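Local coordinates for protein aminopeptidase N (PDB 5DLL) that probably helps degrade intracellular peptides as a zinc-dependent M1-family aminopeptidase, releasing N-terminal residues, preferably alanine, at residues 60-71 / 88-98; 532-540 / 557-567. All coordinates share one frame; numbering follows the deposited sequence.

Following the chain from its N terminus, interaction 1 comes first: strand 62-65 is joined by strand 92-95, closing a loop that carries strands 70-76, 79-80 and 87-88 within the N-terminal domain. The chain then runs through the catalytic domain with its zinc site before reaching interaction 2. There 532-540 meets 557-567, and the loop between them carries strand 545-547 and the start of helix 552-561, so the Ig-like domain is tied to the first helices of the ARM-repeat region. The two contacts are in series, neither nesting nor crossing. Their centres lie about 61 Å apart, on opposite sides of the centre of the chain.

Interaction 1: 60-71 / 88-98; sequences NTLVLDGVELKL and VNENQLIINNV
The hydroxyl of T61 donates to the side-chain amide oxygen of N96, OG1 to OD1 2.6 Å, within the plane of that amide. The two side chains run side by side at one end of an antiparallel strand pair, 62-65 with 92-95, part of a small three-stranded sheet of the M1 N-terminal domain with 92-95 in the middle. L62 and I95 form one hydrogen-bonded pair, with L62 N to I95 O at 2.7 Å and a reciprocal bond; L64 and L93 form the next, L93 N reaching L64 O at 2.8 Å. Beyond T61 the bonding slips by one residue: N60 O accepts from V98 N, not N97.

L62, L64, L93 and I95 lie on the buried face, where L62 and L64 rest on L104 of strand 101-110 and L62 also meets Y26. Past the turn, L71 comes back under this face: its CG stands anti to the backbone N (chi1 178°), and its CD2 branch lies 4.0 Å from L93 CD1, the two side chains crossing at about a right angle, while also touching V88. The L71 side chain is about 6 Å from the bound sodium ion. On the other face V63, D65, Q92 and I94 are more exposed; V63 CG1 packs against the amide end of Q92, and D65 reaches out to accept from the backbone N of D145.

At the far end N89 shapes the approach to strand 92-95. Its OD1 accepts from N91 N at 2.7 Å, closing an Asx turn, and more weakly from Q92 N, while its ND2 donates to Q92 OE1, helping hold both amides in place. Across from N91 the pairing ends less regularly: G66 N donates to N91 O at 3.2 Å, but from 56° above the carbonyl plane.

Interaction 2: 532-540 / 557-567; sequences PVASLFRDF and HIVKYDNNAFN
Polar bonds converge on S535 OG, set anti to the backbone N (chi1 177°) and thereby brought to D562 and N567: it donates to D562 OD2 at 2.5 Å and accepts from N567 ND2 and R538 NE, each at 3.0 Å. N567 ND2 makes a second bond, to L536 O from above that carbonyl's plane. N564, the N-cap of helix 565-581, accepts from N567 N through OD1; weaker bonds link its amide to D539, whose carboxylate pairs with K498.

The charged contact is R538 NH2 to D562 OD1 at 3.0 Å, the oxygen well out of the guanidinium plane, so charge rather than a directed N-H joins them; R538 NH1 also pairs with E511. N564 CB lies over one guanidinium face, its amide plane only 7° from that of R538.

Among apolar contacts, V533 CG2 meets I558 CD1 at 3.7 Å, and F566 CZ touches F540 CB while the backbone of D539 and F540 covers one face of the F566 ring.

This joins the Ig-like domain to the ARM-repeat helices: strand 533-535 pairs with strand 495-502, helix 552-561 packs on them through I558 and H557 respectively, the start of helix 565-581 lies against the turn 537-540, and F540 reaches helix 349-369.

Interaction 1: 60-71 / 88-98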
# COMPACT_ATOMS: atom_id res chain seq x y z
N ASN A 60 28.52 -25.34 -20.27
CA ASN A 60 27.68 -25.05 -21.44
C ASN A 60 26.34 -25.80 -21.42
O ASN A 60 25.84 -26.24 -22.46
CB ASN A 60 28.44 -25.40 -22.72
CG ASN A 60 29.83 -24.79 -22.75
OD1 ASN A 60 30.09 -23.76 -22.11
ND2 ASN A 60 30.73 -25.42 -23.48
N THR A 61 25.78 -25.94 -20.22
CA THR A 61 24.48 -26.57 -20.06
C THR A 61 23.42 -25.49 -19.94
O THR A 61 23.56 -24.57 -19.13
CB THR A 61 24.44 -27.46 -18.80
OG1 THR A 61 25.38 -28.54 -18.94
CG2 THR A 61 23.04 -28.04 -18.58
N LEU A 62 22.37 -25.61 -20.75
CA LEU A 62 21.21 -24.74 -20.64
C LEU A 62 20.18 -25.39 -19.72
O LEU A 62 19.80 -26.54 -19.93
CB LEU A 62 20.60 -24.49 -22.02
CG LEU A 62 19.51 -23.42 -22.13
CD1 LEU A 62 20.08 -22.02 -21.94
CD2 LEU A 62 18.79 -23.53 -23.47
N VAL A 63 19.72 -24.66 -18.71
CA VAL A 63 18.71 -25.14 -17.78
C VAL A 63 17.48 -24.23 -17.84
O VAL A 63 17.42 -23.21 -17.15
CB VAL A 63 19.24 -25.21 -16.32
CG1 VAL A 63 18.18 -25.78 -15.38
CG2 VAL A 63 20.52 -26.04 -16.25
N LEU A 64 16.52 -24.59 -18.68
CA LEU A 64 15.27 -23.84 -18.79
C LEU A 64 14.26 -24.27 -17.73
O LEU A 64 14.14 -25.45 -17.43
CB LEU A 64 14.65 -24.03 -20.18
CG LEU A 64 15.47 -23.45 -21.33
CD1 LEU A 64 14.99 -24.00 -22.66
CD2 LEU A 64 15.40 -21.93 -21.33
N ASP A 65 13.53 -23.30 -17.19
CA ASP A 65 12.44 -23.56 -16.25
C ASP A 65 11.14 -23.81 -17.02
O ASP A 65 10.85 -23.11 -18.00
CB ASP A 65 12.25 -22.35 -15.31
CG ASP A 65 13.50 -22.03 -14.50
OD1 ASP A 65 13.91 -22.87 -13.66
OD2 ASP A 65 14.07 -20.93 -14.69
N GLY A 66 10.36 -24.79 -16.58
CA GLY A 66 9.08 -25.11 -17.23
C GLY A 66 8.26 -26.07 -16.39
O GLY A 66 8.77 -27.08 -15.92
N VAL A 67 6.98 -25.74 -16.20
CA VAL A 67 6.13 -26.47 -15.26
C VAL A 67 4.75 -26.73 -15.85
O VAL A 67 4.10 -25.81 -16.36
CB VAL A 67 6.00 -25.68 -13.93
CG1 VAL A 67 5.02 -26.36 -12.98
CG2 VAL A 67 7.36 -25.53 -13.27
N GLU A 68 4.31 -27.98 -15.79
CA GLU A 68 3.01 -28.40 -16.31
C GLU A 68 2.91 -28.16 -17.82
O GLU A 68 1.89 -27.67 -18.32
CB GLU A 68 1.86 -27.74 -15.53
CG GLU A 68 1.80 -28.17 -14.07
CD GLU A 68 1.02 -27.23 -13.16
OE1 GLU A 68 0.06 -26.59 -13.63
OE2 GLU A 68 1.35 -27.15 -11.95
N LEU A 69 3.97 -28.54 -18.54
CA LEU A 69 4.08 -28.32 -19.98
C LEU A 69 4.18 -29.64 -20.74
O LEU A 69 5.03 -30.48 -20.43
CB LEU A 69 5.32 -27.48 -20.31
CG LEU A 69 5.48 -26.14 -19.58
CD1 LEU A 69 6.75 -25.44 -20.04
CD2 LEU A 69 4.26 -25.26 -19.80
N LYS A 70 3.32 -29.82 -21.75
CA LYS A 70 3.43 -30.96 -22.64
C LYS A 70 4.30 -30.56 -23.83
O LYS A 70 3.88 -29.75 -24.65
CB LYS A 70 2.05 -31.43 -23.11
CG LYS A 70 2.07 -32.80 -23.77
CD LYS A 70 0.71 -33.15 -24.36
CE LYS A 70 0.80 -34.39 -25.23
NZ LYS A 70 -0.43 -34.57 -26.05
N LEU A 71 5.51 -31.10 -23.90
CA LEU A 71 6.46 -30.79 -24.96
C LEU A 71 6.17 -31.59 -26.23
O LEU A 71 6.43 -32.79 -26.28
CB LEU A 71 7.89 -31.09 -24.50
CG LEU A 71 9.01 -30.86 -25.51
CD1 LEU A 71 9.07 -29.38 -25.89
CD2 LEU A 71 10.34 -31.33 -24.95
N VAL A 88 14.07 -33.84 -19.89
CA VAL A 88 12.90 -33.11 -19.41
C VAL A 88 12.46 -33.72 -18.09
O VAL A 88 12.03 -34.87 -18.05
CB VAL A 88 11.73 -33.20 -20.41
CG1 VAL A 88 10.49 -32.52 -19.86
CG2 VAL A 88 12.12 -32.58 -21.74
N ASN A 89 12.56 -32.95 -17.01
CA ASN A 89 12.02 -33.38 -15.73
C ASN A 89 10.78 -32.56 -15.36
O ASN A 89 10.23 -31.84 -16.19
CB ASN A 89 13.12 -33.39 -14.63
CG ASN A 89 13.53 -32.00 -14.17
OD1 ASN A 89 12.71 -31.08 -14.09
ND2 ASN A 89 14.80 -31.85 -13.83
N GLU A 90 10.34 -32.70 -14.11
CA GLU A 90 9.12 -32.09 -13.62
C GLU A 90 9.13 -30.56 -13.71
O GLU A 90 8.11 -29.93 -14.03
CB GLU A 90 8.94 -32.53 -12.16
CG GLU A 90 7.54 -32.39 -11.59
CD GLU A 90 7.49 -32.90 -10.16
OE1 GLU A 90 7.05 -32.15 -9.27
OE2 GLU A 90 7.93 -34.05 -9.94
N ASN A 91 10.29 -29.96 -13.43
CA ASN A 91 10.40 -28.51 -13.29
C ASN A 91 11.38 -27.82 -14.25
O ASN A 91 11.52 -26.59 -14.20
CB ASN A 91 10.80 -28.18 -11.84
CG ASN A 91 9.64 -28.35 -10.87
OD1 ASN A 91 8.62 -27.66 -10.97
ND2 ASN A 91 9.80 -29.26 -9.93
N GLN A 92 12.05 -28.58 -15.11
CA GLN A 92 13.10 -28.03 -15.96
C GLN A 92 13.20 -28.71 -17.32
O GLN A 92 12.56 -29.74 -17.55
CB GLN A 92 14.46 -28.16 -15.27
CG GLN A 92 14.56 -27.51 -13.90
CD GLN A 92 15.81 -27.92 -13.15
OE1 GLN A 92 16.13 -29.11 -13.05
NE2 GLN A 92 16.52 -26.94 -12.61
N LEU A 93 13.99 -28.12 -18.21
CA LEU A 93 14.42 -28.76 -19.44
C LEU A 93 15.92 -28.49 -19.63
O LEU A 93 16.33 -27.35 -19.82
CB LEU A 93 13.63 -28.24 -20.64
CG LEU A 93 13.86 -28.95 -21.98
CD1 LEU A 93 12.67 -28.75 -22.91
CD2 LEU A 93 15.15 -28.51 -22.67
N ILE A 94 16.72 -29.55 -19.59
CA ILE A 94 18.17 -29.44 -19.57
C ILE A 94 18.78 -29.87 -20.91
O ILE A 94 18.42 -30.90 -21.47
CB ILE A 94 18.78 -30.27 -18.42
CG1 ILE A 94 18.10 -29.87 -17.10
CG2 ILE A 94 20.29 -30.10 -18.35
CD1 ILE A 94 18.77 -30.41 -15.85
N ILE A 95 19.71 -29.06 -21.42
CA ILE A 95 20.42 -29.34 -22.66
C ILE A 95 21.91 -29.08 -22.46
O ILE A 95 22.30 -27.97 -22.10
CB ILE A 95 19.94 -28.45 -23.83
CG1 ILE A 95 18.41 -28.43 -23.90
CG2 ILE A 95 20.56 -28.93 -25.14
CD1 ILE A 95 17.85 -27.48 -24.94
N ASN A 96 22.73 -30.10 -22.71
CA ASN A 96 24.18 -29.98 -22.59
C ASN A 96 24.87 -29.57 -23.89
O ASN A 96 24.32 -29.74 -24.98
CB ASN A 96 24.77 -31.29 -22.08
CG ASN A 96 24.29 -31.65 -20.69
OD1 ASN A 96 24.38 -30.84 -19.77
ND2 ASN A 96 23.77 -32.86 -20.54
N ASN A 97 26.08 -29.03 -23.76
CA ASN A 97 26.94 -28.68 -24.89
C ASN A 97 26.24 -27.86 -25.97
O ASN A 97 26.31 -28.19 -27.16
CB ASN A 97 27.54 -29.95 -25.50
CG ASN A 97 28.16 -30.85 -24.46
OD1 ASN A 97 27.92 -32.06 -24.44
ND2 ASN A 97 28.95 -30.27 -23.57
N VAL A 98 25.57 -26.79 -25.54
CA VAL A 98 24.92 -25.87 -26.46
C VAL A 98 25.96 -24.90 -27.02
O VAL A 98 27.00 -24.69 -26.39
CB VAL A 98 23.76 -25.09 -25.80
CG1 VAL A 98 22.76 -26.04 -25.16
CG2 VAL A 98 24.28 -24.09 -24.76
O HOH W 1 8.95 -29.41 -17.22

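Interaction 2: 532-540 / 557-567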
# COMPACT_ATOMS: atom_id res chain seq x y z
N PRO A 532 15.80 28.27 22.83
CA PRO A 532 14.75 27.88 21.91
C PRO A 532 14.20 26.49 22.20
O PRO A 532 14.79 25.73 22.97
CB PRO A 532 15.48 27.87 20.57
CG PRO A 532 16.86 27.42 20.91
CD PRO A 532 17.11 27.75 22.37
N VAL A 533 13.06 26.19 21.59
CA VAL A 533 12.53 24.83 21.54
C VAL A 533 12.80 24.28 20.14
O VAL A 533 12.65 25.00 19.14
CB VAL A 533 11.02 24.76 21.92
CG1 VAL A 533 10.20 25.80 21.16
CG2 VAL A 533 10.47 23.35 21.69
N ALA A 534 13.22 23.02 20.06
CA ALA A 534 13.68 22.43 18.81
C ALA A 534 12.55 21.72 18.06
O ALA A 534 11.75 21.00 18.66
CB ALA A 534 14.82 21.47 19.07
N SER A 535 12.47 21.97 16.75
CA SER A 535 11.59 21.24 15.85
C SER A 535 12.43 20.16 15.17
O SER A 535 13.29 20.48 14.36
CB SER A 535 10.99 22.18 14.81
OG SER A 535 10.18 21.48 13.89
N LEU A 536 12.18 18.90 15.51
CA LEU A 536 13.08 17.80 15.13
C LEU A 536 12.38 16.69 14.34
O LEU A 536 11.21 16.38 14.59
CB LEU A 536 13.73 17.21 16.38
CG LEU A 536 14.86 18.04 16.98
CD1 LEU A 536 15.21 17.56 18.38
CD2 LEU A 536 16.09 18.01 16.08
N PHE A 537 13.13 16.09 13.42
CA PHE A 537 12.61 15.05 12.53
C PHE A 537 11.34 15.50 11.81
O PHE A 537 10.28 14.86 11.91
CB PHE A 537 12.41 13.73 13.29
CG PHE A 537 13.68 13.19 13.89
CD1 PHE A 537 14.58 12.47 13.10
CD2 PHE A 537 13.99 13.41 15.22
CE1 PHE A 537 15.75 11.97 13.65
CE2 PHE A 537 15.16 12.92 15.77
CZ PHE A 537 16.04 12.20 14.98
N ARG A 538 11.46 16.62 11.10
CA ARG A 538 10.35 17.20 10.36
C ARG A 538 9.94 16.29 9.20
O ARG A 538 10.79 15.80 8.46
CB ARG A 538 10.75 18.56 9.82
CG ARG A 538 10.94 19.62 10.89
CD ARG A 538 11.33 20.94 10.26
NE ARG A 538 11.16 22.07 11.16
CZ ARG A 538 11.26 23.35 10.80
NH1 ARG A 538 11.54 23.68 9.54
NH2 ARG A 538 11.08 24.31 11.71
N ASP A 539 8.63 16.09 9.06
CA ASP A 539 8.07 15.16 8.07
C ASP A 539 8.54 13.71 8.28
O ASP A 539 8.60 12.93 7.32
CB ASP A 539 8.37 15.61 6.64
CG ASP A 539 7.82 16.99 6.34
OD1 ASP A 539 6.59 17.17 6.42
OD2 ASP A 539 8.63 17.89 6.02
N PHE A 540 8.86 13.37 9.53
CA PHE A 540 9.35 12.03 9.88
C PHE A 540 10.55 11.68 8.99
O PHE A 540 10.50 10.74 8.19
CB PHE A 540 8.20 11.02 9.73
CG PHE A 540 8.43 9.71 10.44
CD1 PHE A 540 8.53 9.66 11.83
CD2 PHE A 540 8.51 8.52 9.72
CE1 PHE A 540 8.72 8.46 12.48
CE2 PHE A 540 8.70 7.32 10.37
CZ PHE A 540 8.81 7.28 11.75
N HIS A 557 4.27 25.32 22.13
CA HIS A 557 5.00 26.31 21.33
C HIS A 557 5.25 25.80 19.90
O HIS A 557 5.14 26.56 18.94
CB HIS A 557 6.33 26.68 22.01
CG HIS A 557 6.95 27.94 21.48
ND1 HIS A 557 6.64 29.19 21.99
CD2 HIS A 557 7.87 28.15 20.51
CE1 HIS A 557 7.34 30.11 21.35
NE2 HIS A 557 8.09 29.50 20.44
N ILE A 558 5.59 24.52 19.78
CA ILE A 558 5.78 23.88 18.47
C ILE A 558 4.45 23.83 17.71
O ILE A 558 4.40 24.08 16.51
CB ILE A 558 6.38 22.46 18.60
CG1 ILE A 558 7.83 22.55 19.10
CG2 ILE A 558 6.36 21.73 17.26
CD1 ILE A 558 8.43 21.23 19.52
N VAL A 559 3.37 23.53 18.43
CA VAL A 559 2.03 23.52 17.82
C VAL A 559 1.63 24.91 17.31
O VAL A 559 0.94 25.02 16.29
CB VAL A 559 0.97 23.01 18.83
CG1 VAL A 559 -0.44 23.18 18.27
CG2 VAL A 559 1.23 21.55 19.18
N LYS A 560 2.07 25.96 18.01
CA LYS A 560 1.66 27.33 17.69
C LYS A 560 2.48 27.99 16.56
O LYS A 560 1.90 28.61 15.67
CB LYS A 560 1.72 28.18 18.96
CG LYS A 560 1.01 29.52 18.86
CD LYS A 560 1.05 30.27 20.18
CE LYS A 560 0.62 31.72 20.03
NZ LYS A 560 -0.84 31.86 19.75
N TYR A 561 3.81 27.85 16.61
CA TYR A 561 4.71 28.66 15.76
C TYR A 561 5.53 27.92 14.70
O TYR A 561 6.12 28.57 13.83
CB TYR A 561 5.69 29.44 16.66
CG TYR A 561 5.04 30.50 17.53
CD1 TYR A 561 4.49 31.65 16.97
CD2 TYR A 561 5.02 30.37 18.92
CE1 TYR A 561 3.91 32.63 17.76
CE2 TYR A 561 4.44 31.35 19.72
CZ TYR A 561 3.89 32.48 19.13
OH TYR A 561 3.32 33.44 19.92
N ASP A 562 5.58 26.59 14.76
CA ASP A 562 6.44 25.81 13.85
C ASP A 562 5.95 25.87 12.40
O ASP A 562 4.76 25.69 12.14
CB ASP A 562 6.52 24.35 14.32
CG ASP A 562 7.59 23.53 13.59
OD1 ASP A 562 8.18 24.00 12.59
OD2 ASP A 562 7.85 22.38 14.02
N ASN A 563 6.87 26.12 11.47
CA ASN A 563 6.57 26.08 10.04
C ASN A 563 6.09 24.70 9.60
O ASN A 563 5.15 24.59 8.81
CB ASN A 563 7.81 26.46 9.21
CG ASN A 563 8.07 27.96 9.18
OD1 ASN A 563 7.14 28.77 9.14
ND2 ASN A 563 9.34 28.33 9.16
N ASN A 564 6.75 23.66 10.11
CA ASN A 564 6.50 22.27 9.71
C ASN A 564 5.13 21.76 10.14
O ASN A 564 4.91 21.46 11.32
CB ASN A 564 7.59 21.35 10.26
CG ASN A 564 7.53 19.96 9.66
OD1 ASN A 564 7.37 18.97 10.38
ND2 ASN A 564 7.67 19.87 8.35
N ALA A 565 4.21 21.64 9.18
CA ALA A 565 2.86 21.13 9.43
C ALA A 565 2.83 19.78 10.14
O ALA A 565 1.99 19.54 11.01
CB ALA A 565 2.08 21.04 8.12
N PHE A 566 3.75 18.89 9.78
CA PHE A 566 3.79 17.56 10.37
C PHE A 566 4.07 17.64 11.87
O PHE A 566 3.29 17.12 12.67
CB PHE A 566 4.85 16.69 9.68
CG PHE A 566 4.96 15.30 10.27
CD1 PHE A 566 4.12 14.28 9.84
CD2 PHE A 566 5.92 15.03 11.25
CE1 PHE A 566 4.23 13.01 10.38
CE2 PHE A 566 6.02 13.76 11.79
CZ PHE A 566 5.18 12.75 11.36
N ASN A 567 5.16 18.31 12.24
CA ASN A 567 5.54 18.42 13.65
C ASN A 567 4.49 19.13 14.50
O ASN A 567 4.44 18.93 15.72
CB ASN A 567 6.90 19.11 13.82
CG ASN A 567 8.06 18.12 13.86
OD1 ASN A 567 7.88 16.91 13.77
ND2 ASN A 567 9.27 18.65 14.00